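Melibiose/raffinose/stachyose-binding protein MelE (Bacillus subtilis subsp. subtilis str. 168, PDB 4R6H) binds melibiose, raffinose and stachyose and serves as the solute-binding component of the MelEDC-MsmX ABC transporter that imports these sugars. Local coordinates at residues R80-M83 / L88-L91; E161-F166 / D199-P204; R110-T115 / E322-I327; Q255-M260 / G275-Q280; R171-K176 / I181-F186. All blocks are in the same frame, centred on the assembly; numbering follows the deposited sequence. Where two conformers were deposited one is given.

Contact 1: residues R80-M83 / L88-L91; sequences RVRM and LPDL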
# COMPACT_ATOMS: atom_id res chain seq x y z
N ARG A 80 -19.98 4.36 -1.82
CA ARG A 80 -20.59 4.43 -3.13
C ARG A 80 -22.02 4.95 -3.01
O ARG A 80 -22.44 5.82 -3.77
CB ARG A 80 -20.55 3.07 -3.82
CG ARG A 80 -21.35 3.00 -5.12
CD ARG A 80 -21.31 1.62 -5.75
NE ARG A 80 -21.57 0.52 -4.82
CZ ARG A 80 -22.76 0.09 -4.36
NH1 ARG A 80 -23.92 0.60 -4.77
NH2 ARG A 80 -22.76 -0.92 -3.50
N VAL A 81 -22.75 4.40 -2.04
CA VAL A 81 -24.15 4.77 -1.83
C VAL A 81 -24.18 6.21 -1.32
O VAL A 81 -24.98 7.00 -1.79
CB VAL A 81 -24.82 3.82 -0.81
CG1 VAL A 81 -26.15 4.39 -0.36
CG2 VAL A 81 -24.96 2.43 -1.41
N ARG A 82 -23.29 6.57 -0.38
CA ARG A 82 -23.28 7.94 0.13
C ARG A 82 -22.94 8.97 -0.95
O ARG A 82 -23.53 10.06 -0.95
CB ARG A 82 -22.31 8.09 1.29
CG ARG A 82 -22.83 7.44 2.56
CD ARG A 82 -21.85 7.73 3.69
NE ARG A 82 -22.28 7.44 5.05
CZ ARG A 82 -22.89 8.32 5.86
NH1 ARG A 82 -23.17 7.97 7.10
NH2 ARG A 82 -23.26 9.51 5.42
N MET A 83 -22.01 8.65 -1.84
CA MET A 83 -21.67 9.52 -2.99
C MET A 83 -22.89 9.71 -3.89
O MET A 83 -23.25 10.83 -4.26
CB MET A 83 -20.46 8.98 -3.77
CG MET A 83 -19.13 9.42 -3.14
SD MET A 83 -17.63 8.93 -4.02
CE MET A 83 -17.63 7.16 -3.66
N LEU A 88 -22.35 12.51 2.08
CA LEU A 88 -21.07 12.02 2.54
C LEU A 88 -20.87 12.26 4.01
O LEU A 88 -21.45 13.15 4.58
CB LEU A 88 -19.93 12.63 1.74
CG LEU A 88 -19.71 12.06 0.34
CD1 LEU A 88 -20.77 12.56 -0.65
CD2 LEU A 88 -18.32 12.39 -0.16
N PRO A 89 -20.01 11.46 4.63
CA PRO A 89 -19.56 11.84 5.94
C PRO A 89 -18.83 13.17 5.87
O PRO A 89 -18.34 13.57 4.81
CB PRO A 89 -18.56 10.72 6.30
CG PRO A 89 -18.74 9.66 5.26
CD PRO A 89 -19.16 10.40 4.06
N ASP A 90 -18.70 13.83 7.01
CA ASP A 90 -17.99 15.12 7.05
C ASP A 90 -16.51 14.94 6.66
O ASP A 90 -15.94 15.73 5.93
CB ASP A 90 -18.11 15.78 8.41
CG ASP A 90 -19.58 15.99 8.82
OD1 ASP A 90 -20.35 16.53 7.99
OD2 ASP A 90 -19.93 15.56 9.95
N LEU A 91 -15.95 13.86 7.17
CA LEU A 91 -14.56 13.49 6.87
C LEU A 91 -14.55 12.03 6.47
O LEU A 91 -15.23 11.20 7.09
CB LEU A 91 -13.70 13.68 8.10
CG LEU A 91 -13.38 15.11 8.52
CD1 LEU A 91 -12.93 15.19 9.98
CD2 LEU A 91 -12.33 15.72 7.61
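A short-range, mainly apolar helix-to-loop contact sets Arg82 and Met83, near the C-terminal end of helix 75-84, against Leu88 and Pro89 in the loop that leads from that helix to strand 91-92. The aliphatic part of Arg82 does much of the work. CG stands anti to the carbonyl carbon (chi1 -73°) and the chain runs extended to NE, which lays CD 3.8 Å from CD of Pro89. Pro89 CG then sits over one face of the guanidinium, 4.2 Å from Arg82 NE. An arginine suits this place because its methylenes cover a proline while its nitrogens reach polar partners: NE bonds to the hydroxyl of Tyr38, and NH2 to the carbonyl of Asp87. Replacing it with alanine would probably uncover Pro89 and leave those two oxygens without the guanidinium. Leu88 brings its CD1 to within 3.7 Å of the backbone O of Arg82 and 3.9 Å of Met83 CA, while its CD2 meets Met83 CG more loosely at 4.3 Å. Beyond these four, Tyr105 touches both Met83 and Leu88, Trp314 also lies against Leu88, and strand 33-38 meets Pro89 through Thr36 and Tyr38.

Contact 2: residues E161-F166 / D199-P204; sequences ETMDDF and DQFATP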
# COMPACT_ATOMS: atom_id res chain seq x y z
N GLU A 161 18.83 -4.58 -6.35
CA GLU A 161 18.25 -3.36 -6.89
C GLU A 161 17.52 -3.58 -8.23
O GLU A 161 16.87 -2.65 -8.74
CB GLU A 161 19.34 -2.29 -7.09
CG GLU A 161 20.05 -1.95 -5.78
CD GLU A 161 21.17 -0.92 -5.90
OE1 GLU A 161 21.37 -0.33 -6.98
OE2 GLU A 161 21.88 -0.72 -4.90
N THR A 162 17.68 -4.77 -8.79
CA THR A 162 17.05 -5.12 -10.07
C THR A 162 16.42 -6.49 -9.93
O THR A 162 16.81 -7.30 -9.07
CB THR A 162 18.07 -5.18 -11.23
OG1 THR A 162 18.89 -6.37 -11.10
CG2 THR A 162 18.96 -3.92 -11.31
N MET A 163 15.42 -6.76 -10.77
CA MET A 163 14.79 -8.08 -10.80
C MET A 163 15.80 -9.20 -11.04
O MET A 163 15.77 -10.24 -10.39
CB MET A 163 13.67 -8.14 -11.82
CG MET A 163 12.98 -9.46 -11.91
SD MET A 163 11.98 -9.84 -10.46
CE MET A 163 10.41 -9.09 -10.95
N ASP A 164 16.72 -8.96 -11.97
CA ASP A 164 17.74 -9.97 -12.27
C ASP A 164 18.64 -10.25 -11.07
O ASP A 164 18.92 -11.41 -10.77
CB ASP A 164 18.54 -9.60 -13.52
CG ASP A 164 17.74 -9.78 -14.83
OD1 ASP A 164 16.70 -10.48 -14.83
OD2 ASP A 164 18.20 -9.20 -15.85
N ASP A 165 19.03 -9.19 -10.37
CA ASP A 165 19.85 -9.38 -9.17
C ASP A 165 19.06 -10.04 -8.03
O ASP A 165 19.58 -10.83 -7.24
CB ASP A 165 20.45 -8.07 -8.73
CG ASP A 165 21.63 -7.65 -9.60
OD1 ASP A 165 22.15 -8.50 -10.36
OD2 ASP A 165 21.98 -6.48 -9.53
N PHE A 166 17.75 -9.75 -7.97
CA PHE A 166 16.88 -10.40 -7.00
C PHE A 166 16.82 -11.92 -7.22
O PHE A 166 17.03 -12.71 -6.33
CB PHE A 166 15.48 -9.72 -7.09
CG PHE A 166 14.43 -10.29 -6.15
CD1 PHE A 166 14.69 -10.64 -4.83
CD2 PHE A 166 13.13 -10.45 -6.62
CE1 PHE A 166 13.71 -11.16 -4.02
CE2 PHE A 166 12.13 -10.93 -5.81
CZ PHE A 166 12.42 -11.30 -4.51
N ASP A 199 0.99 -6.43 -8.54
CA ASP A 199 0.72 -5.01 -8.43
C ASP A 199 2.00 -4.21 -8.21
O ASP A 199 2.23 -3.17 -8.89
CB ASP A 199 -0.30 -4.79 -7.28
CG ASP A 199 -1.11 -3.52 -7.41
OD1 ASP A 199 -1.20 -2.94 -8.47
OD2 ASP A 199 -1.77 -3.19 -6.43
N GLN A 200 2.85 -4.63 -7.27
CA GLN A 200 4.05 -3.89 -6.99
C GLN A 200 4.99 -3.89 -8.19
O GLN A 200 5.50 -2.85 -8.55
CB GLN A 200 4.83 -4.39 -5.77
CG GLN A 200 4.27 -3.96 -4.44
CD GLN A 200 5.11 -4.39 -3.24
OE1 GLN A 200 4.55 -4.81 -2.25
NE2 GLN A 200 6.41 -4.11 -3.27
N PHE A 201 5.20 -5.07 -8.80
CA PHE A 201 6.19 -5.13 -9.89
C PHE A 201 5.67 -4.55 -11.21
O PHE A 201 6.44 -4.24 -12.10
CB PHE A 201 6.78 -6.53 -10.05
CG PHE A 201 7.83 -6.87 -9.03
CD1 PHE A 201 9.10 -6.27 -9.07
CD2 PHE A 201 7.57 -7.79 -8.04
CE1 PHE A 201 10.06 -6.62 -8.13
CE2 PHE A 201 8.54 -8.17 -7.13
CZ PHE A 201 9.80 -7.55 -7.16
N ALA A 202 4.36 -4.39 -11.34
CA ALA A 202 3.81 -3.71 -12.52
C ALA A 202 4.31 -2.29 -12.65
O ALA A 202 4.48 -1.77 -13.75
CB ALA A 202 2.29 -3.69 -12.45
N THR A 203 4.60 -1.62 -11.53
CA THR A 203 5.15 -0.26 -11.55
C THR A 203 6.54 -0.14 -12.22
O THR A 203 6.65 0.60 -13.22
CB THR A 203 5.05 0.38 -10.14
OG1 THR A 203 3.66 0.65 -9.82
CG2 THR A 203 5.81 1.68 -10.02
N PRO A 204 7.56 -0.89 -11.76
CA PRO A 204 8.84 -0.82 -12.50
C PRO A 204 8.69 -1.35 -13.91
O PRO A 204 9.40 -0.88 -14.83
CB PRO A 204 9.78 -1.69 -11.68
CG PRO A 204 8.94 -2.49 -10.74
CD PRO A 204 7.70 -1.66 -10.50
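A Met-aromatic contact joins the first turn of helix 163-177 to helix 192-206, with Met163 reaching across to the ring of Phe201. The methyl does the touching: CE lies over one face of the phenyl ring, 3.6 Å from Phe201 CD1 and 16° off the ring normal, a CH-pi arrangement displaced toward the rim. Met163 SD stands above the same ring but farther away, 4.8 Å from its centroid. A phenylalanine suits position 201 because its flat ring offers a broad apolar face to this methyl. Met163 gets there with CG opposite its backbone N (chi1 180°) and bends at the next two torsions that turn the methyl onto the ring; an unbranched, flexible methionine suits the span between backbones whose nearest CA atoms, those of Met163 and Phe201, are 9.1 Å apart. The helix bearing Met163 starts at a true N-cap: Thr162 OG1 accepts from Asp165 N at 2.9 Å, which ties down the first turn. One turn on, Phe166 adds a looser touch, its CE2 4.3 Å from Phe201 CZ. An alanine in place of Phe201 would probably open a gap under the Met163 methyl and leave Phe166 CE2 without this partner. Around these buried side chains, Tyr230 and Ile234 of helix 229-240 touch Met163, Leu231 touches Phe201, and Phe166 makes edge-to-face pairs with Phe184 and Phe267.

Contact 3: residues R110-T115 / E322-I327; sequences RDMKWT and EAKDFI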
# COMPACT_ATOMS: atom_id res chain seq x y z
N ARG A 110 -5.77 23.35 0.13
CA ARG A 110 -4.53 24.09 -0.15
C ARG A 110 -4.28 25.28 0.75
O ARG A 110 -3.10 25.68 0.89
CB ARG A 110 -4.45 24.58 -1.61
CG ARG A 110 -5.31 25.82 -1.90
CD ARG A 110 -5.13 26.34 -3.34
NE ARG A 110 -5.87 25.56 -4.31
CZ ARG A 110 -5.81 25.72 -5.63
NH1 ARG A 110 -5.03 26.66 -6.16
NH2 ARG A 110 -6.56 24.95 -6.41
N ASP A 111 -5.32 25.84 1.36
CA ASP A 111 -5.14 26.99 2.26
C ASP A 111 -4.98 26.63 3.74
O ASP A 111 -5.02 27.52 4.61
CB ASP A 111 -6.28 27.99 2.06
CG ASP A 111 -6.39 28.47 0.60
OD1 ASP A 111 -5.40 28.98 0.06
OD2 ASP A 111 -7.44 28.26 -0.04
N MET A 112 -4.81 25.34 4.04
CA MET A 112 -4.51 24.94 5.41
C MET A 112 -3.01 25.01 5.72
O MET A 112 -2.17 24.68 4.89
CB MET A 112 -5.04 23.51 5.69
CG MET A 112 -6.55 23.35 5.50
SD MET A 112 -7.18 21.81 6.20
CE MET A 112 -7.01 22.17 7.92
N LYS A 113 -2.73 25.36 6.97
CA LYS A 113 -1.34 25.61 7.42
C LYS A 113 -0.46 24.37 7.28
O LYS A 113 0.73 24.48 6.96
CB LYS A 113 -1.34 26.11 8.87
CG LYS A 113 -2.20 27.36 9.03
CD LYS A 113 -1.76 28.32 10.11
CE LYS A 113 -2.32 29.71 9.82
NZ LYS A 113 -1.76 30.78 10.69
N TRP A 114 -1.02 23.16 7.50
CA TRP A 114 -0.19 21.94 7.47
C TRP A 114 0.43 21.65 6.11
O TRP A 114 1.45 20.96 6.02
CB TRP A 114 -0.99 20.70 7.95
CG TRP A 114 -2.12 20.29 7.02
CD1 TRP A 114 -3.43 20.64 7.13
CD2 TRP A 114 -2.01 19.52 5.83
NE1 TRP A 114 -4.15 20.11 6.11
CE2 TRP A 114 -3.31 19.41 5.28
CE3 TRP A 114 -0.95 18.88 5.16
CZ2 TRP A 114 -3.57 18.70 4.12
CZ3 TRP A 114 -1.21 18.15 4.04
CH2 TRP A 114 -2.52 18.07 3.50
N THR A 115 -0.15 22.19 5.03
CA THR A 115 0.29 21.84 3.70
C THR A 115 1.74 22.24 3.43
O THR A 115 2.37 21.62 2.62
CB THR A 115 -0.65 22.43 2.61
OG1 THR A 115 -0.61 23.87 2.66
CG2 THR A 115 -2.08 21.94 2.82
N GLU A 322 -15.68 22.59 11.06
CA GLU A 322 -15.31 21.66 12.12
C GLU A 322 -14.44 20.52 11.57
O GLU A 322 -13.52 20.05 12.25
CB GLU A 322 -16.55 21.05 12.80
CG GLU A 322 -17.40 22.00 13.66
CD GLU A 322 -18.16 23.11 12.91
OE1 GLU A 322 -18.58 23.00 11.73
OE2 GLU A 322 -18.40 24.15 13.57
N ALA A 323 -14.78 20.08 10.38
CA ALA A 323 -14.00 19.05 9.66
C ALA A 323 -12.55 19.54 9.48
O ALA A 323 -11.59 18.77 9.72
CB ALA A 323 -14.61 18.74 8.33
N LYS A 324 -12.39 20.77 9.00
CA LYS A 324 -11.06 21.37 8.88
C LYS A 324 -10.38 21.56 10.22
O LYS A 324 -9.15 21.31 10.33
CB LYS A 324 -11.11 22.68 8.11
CG LYS A 324 -11.42 22.49 6.65
CD LYS A 324 -11.39 23.81 5.89
CE LYS A 324 -11.69 23.61 4.43
NZ LYS A 324 -11.76 24.92 3.71
N ASP A 325 -11.13 21.96 11.26
CA ASP A 325 -10.55 22.09 12.59
C ASP A 325 -10.00 20.72 13.05
O ASP A 325 -8.93 20.65 13.68
CB ASP A 325 -11.57 22.55 13.65
CG ASP A 325 -11.98 24.01 13.52
OD1 ASP A 325 -11.29 24.83 12.90
OD2 ASP A 325 -13.07 24.30 14.08
N PHE A 326 -10.72 19.64 12.71
CA PHE A 326 -10.29 18.32 13.13
C PHE A 326 -8.99 17.91 12.37
O PHE A 326 -8.06 17.32 12.96
CB PHE A 326 -11.41 17.28 12.89
CG PHE A 326 -11.11 15.94 13.49
CD1 PHE A 326 -10.42 14.97 12.78
CD2 PHE A 326 -11.48 15.66 14.77
CE1 PHE A 326 -10.13 13.77 13.36
CE2 PHE A 326 -11.18 14.45 15.35
CZ PHE A 326 -10.49 13.50 14.66
N ILE A 327 -8.95 18.19 11.07
CA ILE A 327 -7.74 17.91 10.29
C ILE A 327 -6.55 18.68 10.90
O ILE A 327 -5.46 18.12 11.10
CB ILE A 327 -7.95 18.26 8.81
CG1 ILE A 327 -8.90 17.26 8.15
CG2 ILE A 327 -6.60 18.28 8.10
CD1 ILE A 327 -9.31 17.63 6.74
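The carbonyl O of Met112 accepts from Thr115 N at 3.2 Å, a bond that belongs to the start of the 3-10 turn 113-115, which faces helix 320-331. Met112 directs its side chain toward that helix (chi1 -59°), and the methyl is what arrives. CE rests 3.3 Å from the backbone O of Lys324 and 3.9 Å from Ile327 CG2, with Lys324 CB at its flank. Long and pliable, methionine suits a place where its methyl must span from the Lys324 carbonyl O to Ile327. Trp114 comes in beside it, CG set between backbone N and carbonyl carbon (chi1 67°), and the Met112 methyl lies at the edge of the indole, in its plane. Trp114 NE1 makes a weak hydrogen bond to Met112 SD (3.5 Å, 146°) and also approaches Ile327 CG2 at 3.6 Å, so the CG2 methyl of beta-branched Ile327 is touched by both Met112 and Trp114. One indole face is covered by Thr115 CG2, 3.6 Å above the centre of its ring system. Further out, Leu91 of strand 91-92 packs on Ile327, while strand 136-137 supplies Tyr136, edge-to-face with Trp114, and Pro137.

Contact 4: residues Q255-M260 / G275-Q280; sequences QLIELM and GQDVAQ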
# COMPACT_ATOMS: atom_id res chain seq x y z
N GLN A 255 1.17 -18.16 9.18
CA GLN A 255 2.42 -18.88 9.35
C GLN A 255 3.67 -17.99 9.25
O GLN A 255 4.77 -18.38 9.64
CB GLN A 255 2.50 -20.01 8.34
CG GLN A 255 1.35 -21.03 8.45
CD GLN A 255 1.11 -21.92 7.21
OE1 GLN A 255 1.53 -21.63 6.10
NE2 GLN A 255 0.41 -23.02 7.43
N LEU A 256 3.51 -16.78 8.70
CA LEU A 256 4.66 -16.00 8.28
C LEU A 256 5.57 -15.61 9.45
O LEU A 256 6.79 -15.76 9.38
CB LEU A 256 4.19 -14.74 7.53
CG LEU A 256 5.29 -13.68 7.23
CD1 LEU A 256 6.41 -14.28 6.39
CD2 LEU A 256 4.69 -12.45 6.59
N ILE A 257 4.98 -15.04 10.50
CA ILE A 257 5.80 -14.49 11.59
C ILE A 257 6.66 -15.60 12.19
O ILE A 257 7.88 -15.40 12.38
CB ILE A 257 4.95 -13.83 12.67
CG1 ILE A 257 4.31 -12.54 12.13
CG2 ILE A 257 5.78 -13.54 13.90
CD1 ILE A 257 3.19 -11.99 13.00
N GLU A 258 6.05 -16.74 12.51
CA GLU A 258 6.81 -17.84 13.12
C GLU A 258 7.93 -18.33 12.17
O GLU A 258 9.08 -18.54 12.62
CB GLU A 258 5.90 -19.04 13.51
CG GLU A 258 6.66 -20.27 14.03
CD GLU A 258 5.81 -21.36 14.70
OE1 GLU A 258 4.60 -21.13 14.89
OE2 GLU A 258 6.36 -22.45 15.04
N LEU A 259 7.66 -18.47 10.89
CA LEU A 259 8.69 -18.95 9.97
C LEU A 259 9.83 -17.93 9.82
O LEU A 259 11.02 -18.30 9.82
CB LEU A 259 8.14 -19.29 8.59
CG LEU A 259 7.26 -20.51 8.53
CD1 LEU A 259 6.59 -20.54 7.16
CD2 LEU A 259 8.02 -21.81 8.81
N MET A 260 9.50 -16.65 9.72
CA MET A 260 10.51 -15.63 9.61
C MET A 260 11.38 -15.59 10.89
O MET A 260 12.60 -15.48 10.81
CB MET A 260 9.81 -14.28 9.32
CG MET A 260 10.72 -13.11 8.94
SD MET A 260 11.91 -13.37 7.60
CE MET A 260 11.40 -12.23 6.35
N GLY A 275 8.86 -7.01 10.78
CA GLY A 275 10.07 -6.85 11.58
C GLY A 275 9.74 -6.75 13.04
O GLY A 275 10.31 -7.41 13.89
N GLN A 276 8.78 -5.90 13.36
CA GLN A 276 8.47 -5.64 14.77
C GLN A 276 7.84 -6.88 15.41
O GLN A 276 8.09 -7.23 16.58
CB GLN A 276 7.61 -4.36 14.90
CG GLN A 276 6.17 -4.39 14.31
CD GLN A 276 5.53 -3.02 13.99
OE1 GLN A 276 4.40 -2.72 14.42
NE2 GLN A 276 6.19 -2.26 13.21
N ASP A 277 7.01 -7.58 14.64
CA ASP A 277 6.34 -8.77 15.14
C ASP A 277 7.33 -9.92 15.38
O ASP A 277 7.23 -10.63 16.38
CB ASP A 277 5.26 -9.23 14.18
CG ASP A 277 4.09 -8.27 14.09
OD1 ASP A 277 3.91 -7.46 15.03
OD2 ASP A 277 3.43 -8.34 13.01
N VAL A 278 8.27 -10.08 14.46
CA VAL A 278 9.31 -11.09 14.59
C VAL A 278 10.22 -10.79 15.78
O VAL A 278 10.55 -11.69 16.54
CB VAL A 278 10.15 -11.15 13.26
CG1 VAL A 278 11.48 -11.87 13.44
CG2 VAL A 278 9.34 -11.81 12.18
N ALA A 279 10.60 -9.51 15.94
CA ALA A 279 11.46 -9.10 17.06
C ALA A 279 10.86 -9.44 18.40
O ALA A 279 11.61 -9.74 19.36
CB ALA A 279 11.78 -7.63 16.96
N GLN A 280 9.52 -9.41 18.51
CA GLN A 280 8.86 -9.76 19.76
C GLN A 280 9.00 -11.23 20.12
O GLN A 280 9.01 -11.59 21.31
CB GLN A 280 7.37 -9.36 19.72
CG GLN A 280 7.14 -7.86 19.55
CD GLN A 280 7.41 -7.06 20.81
OE1 GLN A 280 8.39 -6.29 20.89
NE2 GLN A 280 6.55 -7.22 21.81
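Ile257 lays its CD1 methyl along the side of Asp277, 3.6 Å from Asp277 CB and 3.7 Å from Asp277 OD2. CG1 of the isoleucine stands opposite its own carbonyl carbon (chi1 -69°), and an extended second torsion carries CD1 to the aspartate. The touch is therefore with the methylene and the flank of the carboxylate, whose OD2 is hydrogen-bonded to the hydroxyl of Thr273, just before helix 274-281; an aspartate can thus offer an apolar CB to its neighbour while its carboxylate is held by the residue that precedes its helix. Next along, Val278 brings its CG2 against both Ile257 and Met260. That methyl lies 3.9 Å from the backbone O of Ile257 and 3.8 Å from Met260 CG, and it meets the Ile257 CG2 methyl at 4.3 Å. A compact beta-branched valine suits so close a crossing, since the CA atoms of Ile257 and Val278 are 5.7 Å apart. The Met260 chain bends, and its end leads away from Val278. The axes of helix segments 256-260 and 275-280 approach to 9.1 Å and cross at -64°. Leu274 and Ile281 of the second helix extend the interface to Ile257, Val285 lies against Val278, and Ile265 of strand 265-269 touches Leu256, Leu259 and Met260.

Contact 5: residues R171-K176 / I181-F186; sequences RTIKEK and IVPFWF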
# COMPACT_ATOMS: atom_id res chain seq x y z
N ARG A 171 18.49 -17.64 -6.15
CA ARG A 171 19.25 -18.83 -6.57
C ARG A 171 20.40 -19.10 -5.61
O ARG A 171 20.65 -20.25 -5.23
CB ARG A 171 19.76 -18.65 -8.01
CG ARG A 171 18.64 -18.79 -9.03
CD ARG A 171 19.14 -19.29 -10.39
NE ARG A 171 20.34 -18.58 -10.76
CZ ARG A 171 20.36 -17.38 -11.32
NH1 ARG A 171 21.52 -16.82 -11.57
NH2 ARG A 171 19.23 -16.75 -11.67
N THR A 172 21.07 -18.03 -5.18
CA THR A 172 22.18 -18.19 -4.22
C THR A 172 21.72 -18.78 -2.90
O THR A 172 22.34 -19.68 -2.31
CB THR A 172 22.86 -16.83 -3.94
OG1 THR A 172 23.46 -16.36 -5.15
CG2 THR A 172 23.91 -16.96 -2.82
N ILE A 173 20.61 -18.27 -2.39
CA ILE A 173 20.07 -18.78 -1.15
C ILE A 173 19.69 -20.25 -1.27
O ILE A 173 19.96 -21.06 -0.36
CB ILE A 173 18.85 -17.89 -0.72
CG1 ILE A 173 19.33 -16.49 -0.32
CG2 ILE A 173 18.06 -18.49 0.40
CD1 ILE A 173 18.31 -15.39 -0.56
N LYS A 174 19.07 -20.64 -2.39
CA LYS A 174 18.69 -22.00 -2.58
C LYS A 174 19.94 -22.89 -2.58
O LYS A 174 19.95 -23.91 -1.91
CB LYS A 174 17.86 -22.18 -3.85
CG LYS A 174 17.54 -23.66 -4.09
CD LYS A 174 16.70 -23.91 -5.32
CE LYS A 174 17.53 -24.14 -6.57
NZ LYS A 174 16.74 -24.70 -7.73
N GLU A 175 20.96 -22.47 -3.34
CA GLU A 175 22.24 -23.25 -3.51
C GLU A 175 22.93 -23.39 -2.14
O GLU A 175 23.21 -24.50 -1.64
CB GLU A 175 23.13 -22.53 -4.54
CG GLU A 175 22.77 -22.81 -6.01
CD GLU A 175 23.06 -21.71 -7.07
OE1 GLU A 175 23.80 -20.70 -6.85
OE2 GLU A 175 22.52 -21.86 -8.20
N LYS A 176 23.14 -22.26 -1.49
CA LYS A 176 23.98 -22.24 -0.27
C LYS A 176 23.25 -22.78 0.95
O LYS A 176 23.89 -23.33 1.85
CB LYS A 176 24.56 -20.85 -0.03
CG LYS A 176 25.41 -20.29 -1.16
CD LYS A 176 26.91 -20.50 -0.99
CE LYS A 176 27.69 -19.53 -1.87
NZ LYS A 176 27.40 -18.10 -1.56
N ILE A 181 16.32 -22.89 3.58
CA ILE A 181 15.75 -21.57 3.68
C ILE A 181 14.90 -21.31 2.43
O ILE A 181 15.37 -21.48 1.30
CB ILE A 181 16.86 -20.50 3.81
CG1 ILE A 181 17.58 -20.58 5.17
CG2 ILE A 181 16.24 -19.10 3.65
CD1 ILE A 181 18.83 -19.73 5.27
N VAL A 182 13.66 -20.88 2.64
CA VAL A 182 12.81 -20.45 1.50
C VAL A 182 13.33 -19.13 0.96
O VAL A 182 13.35 -18.13 1.71
CB VAL A 182 11.36 -20.30 1.90
CG1 VAL A 182 10.57 -19.80 0.71
CG2 VAL A 182 10.77 -21.61 2.43
N PRO A 183 13.71 -19.07 -0.34
CA PRO A 183 14.28 -17.81 -0.77
C PRO A 183 13.23 -16.68 -0.82
O PRO A 183 13.55 -15.56 -0.35
CB PRO A 183 14.87 -18.12 -2.15
CG PRO A 183 15.10 -19.60 -2.11
CD PRO A 183 14.03 -20.16 -1.29
N PHE A 184 12.02 -16.95 -1.32
CA PHE A 184 10.98 -15.91 -1.46
C PHE A 184 9.67 -16.55 -1.10
O PHE A 184 9.24 -17.44 -1.77
CB PHE A 184 11.01 -15.44 -2.89
CG PHE A 184 10.14 -14.26 -3.23
CD1 PHE A 184 9.77 -13.30 -2.28
CD2 PHE A 184 9.78 -14.05 -4.56
CE1 PHE A 184 9.02 -12.19 -2.65
CE2 PHE A 184 9.05 -12.92 -4.93
CZ PHE A 184 8.65 -12.01 -3.97
N TRP A 185 9.06 -16.14 -0.01
CA TRP A 185 7.92 -16.85 0.56
C TRP A 185 6.61 -16.18 0.29
O TRP A 185 6.49 -14.97 0.40
CB TRP A 185 8.10 -16.97 2.08
CG TRP A 185 7.13 -17.88 2.78
CD1 TRP A 185 7.30 -19.21 3.05
CD2 TRP A 185 5.91 -17.49 3.38
NE1 TRP A 185 6.22 -19.69 3.75
CE2 TRP A 185 5.34 -18.66 3.98
CE3 TRP A 185 5.21 -16.29 3.47
CZ2 TRP A 185 4.11 -18.62 4.65
CZ3 TRP A 185 4.00 -16.27 4.13
CH2 TRP A 185 3.48 -17.41 4.74
N PHE A 186 5.64 -16.98 -0.14
CA PHE A 186 4.26 -16.54 -0.38
C PHE A 186 3.25 -17.29 0.45
O PHE A 186 3.26 -18.54 0.49
CB PHE A 186 3.85 -16.77 -1.88
CG PHE A 186 4.40 -15.76 -2.83
CD1 PHE A 186 5.66 -15.92 -3.35
CD2 PHE A 186 3.67 -14.65 -3.18
CE1 PHE A 186 6.19 -14.99 -4.23
CE2 PHE A 186 4.17 -13.72 -4.06
CZ PHE A 186 5.45 -13.89 -4.59
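Ile173 presents its CG2 methyl to two residues: Ile181 CG2 lies 3.8 Å away, and both CA and CG of Pro183 are 4.0 Å away. That methyl stands anti to the backbone N (chi1 -69° to CG1), and the isoleucine side chains cross at about a right angle. Pro183 CG also lies 4.2 Å from Lys174 CB. Of its side chain, Lys174 contributes the CB methylene, for its chain bends outward and NZ bonds to the carbonyl of Glu241. Behind this first shell, Ser177 bridges the two segments: its OG is hydrogen-bonded to the backbone O of Ile173 and to Ile181 N, linking the end of helix 163-177 to the returning chain. Ala266 and Phe267 of strand 265-269 touch Ile173, and Ile151 and Tyr155 of helix 149-155 touch Ile181. Proline suits the corner at 183, lacking an N-H to be satisfied in a break of the strand. Since the side chains meet through apolar groups, shape and burial carry the contact, while surrounding polar bonds probably help hold the alignment.

Contacts 1 and 3 lie on one side of the chain's centre and contacts 2 and 5 on the other, with contact 4 beside contact 5, as expected of the two-lobed architecture of solute-binding proteins. Contact 1 closes before the others open. Its centre is 19 Å from that of contact 3, and the two meet where Leu91 packs on helix 320-331, although 206 residues lie between the segments of contact 3. That long excursion encloses contacts 2, 5 and 4. Contacts 2 and 5 both use helix 163-177, lie about 17 Å apart between centres and touch through Phe166 and Phe184, contact 5 being nested within contact 2. Contact 4 joins contact 5 through Trp185. Contacts 3 and 5 lie farthest apart, 48 Å between centres, in a structure captured in an open conformation.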